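Local coordinates for beta-galacturonidase (Eisenbergiella tayi, PDB 6NCW), which probably hydrolyses beta-linked galacturonides as a family 2 glycoside hydrolase, and binds galacturonate in its sugar site, at residues A[256-261]-A[458-463]; A[368-373]-A[402-407]. All coordinates share one frame; numbering follows the deposited sequence.

Contact 1: A[256-261]-A[458-463]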
ATOM      1  N   ILE A 256      28.913  30.337  20.492  1.00 27.83           N
ATOM      2  CA  ILE A 256      29.253  29.313  19.522  1.00 26.15           C
ATOM      3  C   ILE A 256      30.579  29.716  18.896  1.00 29.21           C
ATOM      4  O   ILE A 256      30.708  30.820  18.358  1.00 29.05           O
ATOM      5  CB  ILE A 256      28.157  29.122  18.456  1.00 22.07           C
ATOM      6  CG1 ILE A 256      28.569  28.028  17.485  1.00 21.94           C
ATOM      7  CG2 ILE A 256      27.881  30.398  17.685  1.00 32.51           C
ATOM      8  CD1 ILE A 256      28.476  26.666  18.093  1.00 23.94           C
ATOM      9  N   ARG A 257      31.580  28.852  19.018  1.00 30.00           N
ATOM     10  CA  ARG A 257      32.865  29.109  18.384  1.00 30.40           C
ATOM     11  C   ARG A 257      33.518  27.773  18.071  1.00 30.86           C
ATOM     12  O   ARG A 257      33.143  26.738  18.626  1.00 29.08           O
ATOM     13  CB  ARG A 257      33.777  29.988  19.263  1.00 30.51           C
ATOM     14  CG  ARG A 257      33.980  29.481  20.667  1.00 31.22           C
ATOM     15  CD  ARG A 257      34.902  30.386  21.513  1.00 31.27           C
ATOM     16  NE  ARG A 257      35.138  29.764  22.815  1.00 30.88           N
ATOM     17  CZ  ARG A 257      36.219  29.050  23.125  1.00 34.82           C
ATOM     18  NH1 ARG A 257      37.195  28.881  22.234  1.00 30.10           N
ATOM     19  NH2 ARG A 257      36.324  28.504  24.335  1.00 34.26           N
ATOM     20  N   THR A 258      34.486  27.800  17.158  1.00 28.84           N
ATOM     21  CA  THR A 258      35.312  26.637  16.887  1.00 29.34           C
ATOM     22  C   THR A 258      36.688  26.837  17.500  1.00 34.92           C
ATOM     23  O   THR A 258      37.202  27.957  17.582  1.00 28.37           O
ATOM     24  CB  THR A 258      35.457  26.369  15.387  1.00 28.17           C
ATOM     25  OG1 THR A 258      36.105  27.485  14.761  1.00 29.96           O
ATOM     26  CG2 THR A 258      34.099  26.161  14.750  1.00 24.93           C
ATOM     27  N   GLU A 259      37.277  25.727  17.929  1.00 28.99           N
ATOM     28  CA  GLU A 259      38.622  25.718  18.485  1.00 31.56           C
ATOM     29  C   GLU A 259      39.238  24.390  18.072  1.00 28.97           C
ATOM     30  O   GLU A 259      38.790  23.332  18.530  1.00 34.02           O
ATOM     31  CB  GLU A 259      38.581  25.877  20.003  1.00 28.82           C
ATOM     32  CG  GLU A 259      39.922  25.879  20.686  1.00 30.61           C
ATOM     33  CD  GLU A 259      39.789  26.190  22.167  1.00 42.00           C
ATOM     34  OE1 GLU A 259      39.670  27.388  22.526  1.00 45.22           O
ATOM     35  OE2 GLU A 259      39.782  25.232  22.972  1.00 46.21           O
ATOM     36  N   GLY A 260      40.231  24.439  17.200  1.00 26.92           N
ATOM     37  CA  GLY A 260      40.782  23.192  16.682  1.00 33.22           C
ATOM     38  C   GLY A 260      39.736  22.427  15.893  1.00 32.24           C
ATOM     39  O   GLY A 260      39.049  22.986  15.029  1.00 29.76           O
ATOM     40  N   LYS A 261      39.600  21.134  16.199  1.00 28.23           N
ATOM     41  CA  LYS A 261      38.595  20.279  15.580  1.00 28.91           C
ATOM     42  C   LYS A 261      37.273  20.268  16.354  1.00 28.18           C
ATOM     43  O   LYS A 261      36.444  19.380  16.128  1.00 30.05           O
ATOM     44  CB  LYS A 261      39.129  18.838  15.440  1.00 24.54           C
ATOM     45  CG  LYS A 261      40.392  18.682  14.588  1.00 25.96           C
ATOM     46  CD  LYS A 261      40.899  17.235  14.528  1.00 29.85           C
ATOM     47  CE  LYS A 261      42.009  17.065  13.465  1.00 29.34           C
ATOM     48  NZ  LYS A 261      42.592  15.669  13.394  1.00 31.37           N
ATOM     49  N   GLY A 458      42.586  20.168  10.098  1.00 32.48           N
ATOM     50  CA  GLY A 458      42.550  20.633  11.471  1.00 27.56           C
ATOM     51  C   GLY A 458      41.299  21.381  11.886  1.00 29.37           C
ATOM     52  O   GLY A 458      41.222  21.822  13.036  1.00 28.45           O
ATOM     53  N   LYS A 459      40.309  21.532  11.000  1.00 25.94           N
ATOM     54  CA  LYS A 459      39.054  22.195  11.332  1.00 28.77           C
ATOM     55  C   LYS A 459      38.004  21.184  11.779  1.00 25.87           C
ATOM     56  O   LYS A 459      38.157  19.975  11.570  1.00 28.09           O
ATOM     57  CB  LYS A 459      38.542  22.972  10.119  1.00 32.27           C
ATOM     58  CG  LYS A 459      39.354  24.199   9.738  1.00 23.13           C
ATOM     59  CD  LYS A 459      38.960  24.621   8.329  1.00 26.16           C
ATOM     60  CE  LYS A 459      39.646  25.884   7.923  1.00 24.72           C
ATOM     61  NZ  LYS A 459      39.156  26.418   6.634  1.00 25.66           N
ATOM     62  N   PRO A 460      36.930  21.634  12.434  1.00 26.82           N
ATOM     63  CA  PRO A 460      35.823  20.714  12.727  1.00 27.74           C
ATOM     64  C   PRO A 460      35.223  20.168  11.438  1.00 25.35           C
ATOM     65  O   PRO A 460      35.238  20.826  10.399  1.00 26.05           O
ATOM     66  CB  PRO A 460      34.821  21.593  13.483  1.00 28.53           C
ATOM     67  CG  PRO A 460      35.636  22.725  14.018  1.00 27.21           C
ATOM     68  CD  PRO A 460      36.693  22.973  12.998  1.00 23.21           C
ATOM     69  N   PHE A 461      34.678  18.958  11.519  1.00 24.58           N
ATOM     70  CA  PHE A 461      34.201  18.217  10.355  1.00 21.91           C
ATOM     71  C   PHE A 461      32.823  17.655  10.666  1.00 21.83           C
ATOM     72  O   PHE A 461      32.637  17.008  11.704  1.00 23.16           O
ATOM     73  CB  PHE A 461      35.205  17.099   9.994  1.00 25.68           C
ATOM     74  CG  PHE A 461      34.740  16.141   8.896  1.00 25.24           C
ATOM     75  CD1 PHE A 461      34.691  16.541   7.567  1.00 21.83           C
ATOM     76  CD2 PHE A 461      34.417  14.828   9.199  1.00 22.99           C
ATOM     77  CE1 PHE A 461      34.290  15.658   6.564  1.00 20.33           C
ATOM     78  CE2 PHE A 461      34.023  13.940   8.202  1.00 22.29           C
ATOM     79  CZ  PHE A 461      33.957  14.359   6.890  1.00 20.84           C
ATOM     80  N   LEU A 462      31.864  17.901   9.771  1.00 24.58           N
ATOM     81  CA  LEU A 462      30.503  17.378   9.876  1.00 22.55           C
ATOM     82  C   LEU A 462      30.159  16.591   8.617  1.00 19.59           C
ATOM     83  O   LEU A 462      30.588  16.961   7.520  1.00 20.09           O
ATOM     84  CB  LEU A 462      29.478  18.514  10.057  1.00 20.61           C
ATOM     85  CG  LEU A 462      29.387  19.225  11.403  1.00 25.72           C
ATOM     86  CD1 LEU A 462      28.511  20.456  11.295  1.00 20.61           C
ATOM     87  CD2 LEU A 462      28.862  18.257  12.472  1.00 20.34           C
ATOM     88  N   ILE A 463      29.410  15.499   8.780  1.00 18.49           N
ATOM     89  CA  ILE A 463      28.690  14.857   7.678  1.00 15.15           C
ATOM     90  C   ILE A 463      27.320  15.530   7.583  1.00 21.27           C
ATOM     91  O   ILE A 463      26.452  15.319   8.436  1.00 18.23           O
ATOM     92  CB  ILE A 463      28.538  13.345   7.889  1.00 19.03           C
ATOM     93  CG1 ILE A 463      29.906  12.648   7.926  1.00 18.68           C
ATOM     94  CG2 ILE A 463      27.636  12.744   6.787  1.00 16.11           C
ATOM     95  CD1 ILE A 463      30.758  12.936   6.706  1.00 23.09           C
TER
HETATM   96  O   HOH W   1      34.925  17.989  14.210  1.00 23.26           O
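This is a surface contact at the N-terminal end of the TIM barrel: the hairpin 256-259/262-265 lies across that end, and here its turn, Gly-260 and Lys-261, packs together with Thr-258 against Pro-460 and the residues leading into strand 461-466. It is built on van der Waals contacts and one water, since no direct hydrogen bond joins the two segments. The nearest CA atoms belong to Lys-261 and Pro-460, 4.0 Å apart. Gly-260, with phi 63° and psi -131°, and Lys-261 after it have the backbone conformation of a type II' turn. The turn faces the pyrrolidine ring with its carbonyls: Gly-260 O lies 3.1 Å from Pro-460 CD, and Lys-261 O is 3.8 Å from Pro-460 CB. Gly-260 O also comes within 3.2 Å of Gly-458 O, but both are acceptors, so the approach is no bond and is probably mildly unfavourable. Farther back along the hairpin, the methyl CG2 of Thr-258 touches Pro-460 CG at 3.8 Å, the two side chains crossing at about a right angle. Lys-261 turns its CG to the side of its own backbone N (chi1 -60°), and CG thereby rests 3.6 Å from Gly-458 O while the extended remainder passes Gly-458. The polar link is indirect: a water donates to Lys-261 O at 2.8 Å and accepts from Phe-461 N at 2.9 Å, bridging the turn to the first residue of strand 461-466. Around this junction, Ile-263 of strand 262-265 packs on Pro-460, whereas helix 439-453 supplies Gln-451 to Lys-261 and Tyr-447 to Phe-461, edge-to-face; Phe-461 and Leu-462 continue the barrel through backbone bonds to Ser-505 on one neighbouring strand and to Val-425 and Tyr-427 on the other.

Contact 2: A[368-373]-A[402-407]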
ATOM      1  N   PRO A 368      18.868  32.198  18.908  1.00 25.61           N
ATOM      2  CA  PRO A 368      19.946  31.424  19.542  1.00 21.37           C
ATOM      3  C   PRO A 368      20.108  30.031  18.964  1.00 21.69           C
ATOM      4  O   PRO A 368      21.203  29.457  19.056  1.00 22.38           O
ATOM      5  CB  PRO A 368      19.517  31.377  21.013  1.00 18.56           C
ATOM      6  CG  PRO A 368      17.994  31.505  20.945  1.00 22.24           C
ATOM      7  CD  PRO A 368      17.771  32.498  19.843  1.00 23.14           C
ATOM      8  N   SER A 369      19.055  29.452  18.382  1.00 20.14           N
ATOM      9  CA  SER A 369      19.176  28.097  17.842  1.00 20.29           C
ATOM     10  C   SER A 369      20.159  28.042  16.684  1.00 18.76           C
ATOM     11  O   SER A 369      20.859  27.036  16.502  1.00 19.42           O
ATOM     12  CB  SER A 369      17.812  27.580  17.390  1.00 19.46           C
ATOM     13  OG  SER A 369      17.281  28.413  16.370  1.00 23.03           O
ATOM     14  N   ILE A 370      20.230  29.107  15.891  1.00 18.73           N
ATOM     15  CA  ILE A 370      21.102  29.114  14.723  1.00 16.47           C
ATOM     16  C   ILE A 370      22.540  29.199  15.214  1.00 22.05           C
ATOM     17  O   ILE A 370      22.943  30.222  15.771  1.00 19.35           O
ATOM     18  CB  ILE A 370      20.780  30.272  13.787  1.00 17.90           C
ATOM     19  CG1 ILE A 370      19.357  30.139  13.221  1.00 19.35           C
ATOM     20  CG2 ILE A 370      21.789  30.283  12.655  1.00 20.12           C
ATOM     21  CD1 ILE A 370      18.890  31.421  12.552  1.00 18.13           C
ATOM     22  N   TYR A 371      23.320  28.134  15.015  1.00 20.19           N
ATOM     23  CA  TYR A 371      24.704  28.150  15.458  1.00 19.40           C
ATOM     24  C   TYR A 371      25.701  28.230  14.310  1.00 23.85           C
ATOM     25  O   TYR A 371      26.891  28.476  14.561  1.00 24.69           O
ATOM     26  CB  TYR A 371      25.004  26.915  16.326  1.00 22.61           C
ATOM     27  CG  TYR A 371      25.161  25.646  15.523  1.00 24.00           C
ATOM     28  CD1 TYR A 371      24.044  24.929  15.082  1.00 21.11           C
ATOM     29  CD2 TYR A 371      26.427  25.175  15.191  1.00 23.34           C
ATOM     30  CE1 TYR A 371      24.193  23.773  14.352  1.00 21.49           C
ATOM     31  CE2 TYR A 371      26.589  24.032  14.453  1.00 20.88           C
ATOM     32  CZ  TYR A 371      25.474  23.337  14.036  1.00 23.35           C
ATOM     33  OH  TYR A 371      25.665  22.219  13.293  1.00 21.50           O
ATOM     34  N   ILE A 372      25.253  28.092  13.061  1.00 19.45           N
ATOM     35  CA  ILE A 372      26.160  28.091  11.921  1.00 20.36           C
ATOM     36  C   ILE A 372      25.401  28.554  10.685  1.00 23.57           C
ATOM     37  O   ILE A 372      24.210  28.265  10.527  1.00 19.82           O
ATOM     38  CB  ILE A 372      26.776  26.687  11.729  1.00 21.14           C
ATOM     39  CG1 ILE A 372      27.847  26.703  10.648  1.00 19.57           C
ATOM     40  CG2 ILE A 372      25.683  25.673  11.415  1.00 19.30           C
ATOM     41  CD1 ILE A 372      28.651  25.430  10.594  1.00 22.91           C
ATOM     42  N   TRP A 373      26.089  29.293   9.814  1.00 21.68           N
ATOM     43  CA  TRP A 373      25.544  29.674   8.514  1.00 24.64           C
ATOM     44  C   TRP A 373      26.126  28.783   7.423  1.00 20.64           C
ATOM     45  O   TRP A 373      27.346  28.628   7.333  1.00 21.81           O
ATOM     46  CB  TRP A 373      25.850  31.138   8.177  1.00 21.14           C
ATOM     47  CG  TRP A 373      25.305  32.177   9.146  1.00 24.41           C
ATOM     48  CD1 TRP A 373      26.037  33.046   9.912  1.00 26.30           C
ATOM     49  CD2 TRP A 373      23.931  32.474   9.414  1.00 22.15           C
ATOM     50  NE1 TRP A 373      25.206  33.857  10.645  1.00 22.45           N
ATOM     51  CE2 TRP A 373      23.906  33.525  10.362  1.00 25.32           C
ATOM     52  CE3 TRP A 373      22.715  31.947   8.960  1.00 23.87           C
ATOM     53  CZ2 TRP A 373      22.710  34.055  10.865  1.00 22.32           C
ATOM     54  CZ3 TRP A 373      21.529  32.475   9.456  1.00 20.97           C
ATOM     55  CH2 TRP A 373      21.536  33.520  10.395  1.00 27.08           C
ATOM     56  N   PRO A 402      29.872  38.619  12.258  1.00 33.57           N
ATOM     57  CA  PRO A 402      31.277  38.229  12.403  1.00 28.07           C
ATOM     58  C   PRO A 402      31.530  37.128  13.425  1.00 34.38           C
ATOM     59  O   PRO A 402      32.685  36.713  13.578  1.00 37.71           O
ATOM     60  CB  PRO A 402      31.951  39.546  12.823  1.00 34.73           C
ATOM     61  CG  PRO A 402      30.873  40.332  13.489  1.00 36.81           C
ATOM     62  CD  PRO A 402      29.600  39.976  12.779  1.00 32.40           C
ATOM     63  N   TYR A 403      30.507  36.606  14.099  1.00 30.59           N
ATOM     64  CA  TYR A 403      30.713  35.719  15.237  1.00 31.03           C
ATOM     65  C   TYR A 403      30.373  34.255  14.970  1.00 38.77           C
ATOM     66  O   TYR A 403      31.156  33.374  15.350  1.00 40.28           O
ATOM     67  CB  TYR A 403      29.913  36.247  16.436  1.00 36.06           C
ATOM     68  CG  TYR A 403      30.259  37.699  16.730  1.00 38.01           C
ATOM     69  CD1 TYR A 403      29.334  38.722  16.532  1.00 36.96           C
ATOM     70  CD2 TYR A 403      31.537  38.047  17.153  1.00 38.42           C
ATOM     71  CE1 TYR A 403      29.672  40.055  16.785  1.00 37.75           C
ATOM     72  CE2 TYR A 403      31.884  39.371  17.405  1.00 35.25           C
ATOM     73  CZ  TYR A 403      30.959  40.369  17.220  1.00 37.41           C
ATOM     74  OH  TYR A 403      31.327  41.680  17.475  1.00 37.73           O
ATOM     75  N   ARG A 404      29.256  33.952  14.303  1.00 32.56           N
ATOM     76  CA  ARG A 404      28.902  32.558  14.058  1.00 29.35           C
ATOM     77  C   ARG A 404      29.846  31.907  13.047  1.00 25.66           C
ATOM     78  O   ARG A 404      30.294  32.546  12.091  1.00 27.60           O
ATOM     79  CB  ARG A 404      27.476  32.437  13.535  1.00 28.43           C
ATOM     80  CG  ARG A 404      26.368  32.604  14.556  1.00 27.66           C
ATOM     81  CD  ARG A 404      25.050  32.553  13.815  1.00 25.94           C
ATOM     82  NE  ARG A 404      23.864  32.536  14.655  1.00 22.15           N
ATOM     83  CZ  ARG A 404      23.121  33.610  14.920  1.00 24.33           C
ATOM     84  NH1 ARG A 404      23.464  34.798  14.422  1.00 19.89           N
ATOM     85  NH2 ARG A 404      22.026  33.490  15.666  1.00 19.40           N
ATOM     86  N   PRO A 405      30.133  30.622  13.216  1.00 24.04           N
ATOM     87  CA  PRO A 405      30.909  29.900  12.201  1.00 24.38           C
ATOM     88  C   PRO A 405      30.129  29.747  10.899  1.00 24.59           C
ATOM     89  O   PRO A 405      28.904  29.883  10.852  1.00 24.13           O
ATOM     90  CB  PRO A 405      31.167  28.537  12.854  1.00 24.49           C
ATOM     91  CG  PRO A 405      30.065  28.368  13.817  1.00 26.71           C
ATOM     92  CD  PRO A 405      29.758  29.757  14.344  1.00 23.83           C
ATOM     93  N   ARG A 406      30.867  29.472   9.828  1.00 20.85           N
ATOM     94  CA  ARG A 406      30.299  29.286   8.500  1.00 23.91           C
ATOM     95  C   ARG A 406      30.776  27.969   7.914  1.00 23.90           C
ATOM     96  O   ARG A 406      31.825  27.441   8.302  1.00 23.31           O
ATOM     97  CB  ARG A 406      30.696  30.416   7.545  1.00 22.55           C
ATOM     98  CG  ARG A 406      30.499  31.812   8.116  1.00 27.69           C
ATOM     99  CD  ARG A 406      31.387  32.835   7.377  1.00 25.70           C
ATOM    100  NE  ARG A 406      32.789  32.675   7.745  1.00 25.39           N
ATOM    101  CZ  ARG A 406      33.789  33.374   7.224  1.00 27.03           C
ATOM    102  NH1 ARG A 406      33.553  34.304   6.308  1.00 28.26           N
ATOM    103  NH2 ARG A 406      35.026  33.149   7.628  1.00 26.13           N
ATOM    104  N   SER A 407      30.011  27.458   6.942  1.00 22.79           N
ATOM    105  CA  SER A 407      30.344  26.201   6.280  1.00 22.39           C
ATOM    106  C   SER A 407      29.565  26.102   4.969  1.00 21.51           C
ATOM    107  O   SER A 407      28.822  27.010   4.588  1.00 22.46           O
ATOM    108  CB  SER A 407      30.048  25.005   7.187  1.00 22.17           C
ATOM    109  OG  SER A 407      30.700  23.828   6.732  1.00 20.91           O
TER
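The Arg-404 side chain leaves with CG beside its backbone N (chi1 -76°) and stays extended to NE, which carries it obliquely across the indole of Trp-373 to Ile-370 O. The contact belongs to a beta-alpha-beta unit of the TIM barrel, strand 370-374, helix 384-400 and strand 406-410, and joins the two strands in parallel. Arg-404 NE donates to Ile-370 O at 2.7 Å with an N-H...O angle of 174°. The oxygen lies in the guanidinium plane, but the donor sits well above the carbonyl plane; NH2 adds a weak, longer bond to the same oxygen. Arg-404 CD comes within 3.4 Å of Trp-373 NE1, and Trp-373 CZ2 lies over one guanidinium face, with the two planes inclined by 60°. Asp-401 OD1 accepts a hydrogen bond from Trp-373 NE1 and forms a salt bridge with Arg-404 NH1, tying the two side chains to one carboxylate oxygen. Parallel pairing begins next to it: Trp-373 N donates to Pro-405 O at 3.1 Å, and Ser-407 N returns a bond to Trp-373 O at 2.9 Å, bracketing Arg-406. The Pro-405 ring sets CD 3.1 Å from Tyr-371 O. Ile-372 runs its CG1 past Pro-405 O and brings CD1 to 3.7 Å from Ser-407 CB. Ser-407, whose OG is bonded to Val-424 O and Ser-426 OG, lies about 10 Å, side chain to side chain, from the galacturonate-binding Asn-377. Beside the strand bond, Arg-406 CA makes a CA-H...O contact of 3.2 Å with Trp-373 O.

How the contacts relate
Both contacts reach the same sheet, but contact 2, buried, pairs two parallel barrel strands, whereas contact 1, at the surface, sets the appended hairpin against one barrel strand; no strand is shared. Their chemistry follows: contact 2 uses direct strand bonds and a buried arginine, whereas contact 1 relies on proline packing and a bridging water. Contact 2 is nested inside the loop that contact 1 closes, and their centres are about 12 Å apart. The hairpin joins them, because Ile-256 CG1 lies 3.4 Å from Tyr-371 O and 3.8 Å from Pro-405 CD; Leu-462 CD1, on the other segment of contact 1, packs 3.9 Å from Tyr-371 OH, which is hydrogen-bonded to Tyr-508 OH.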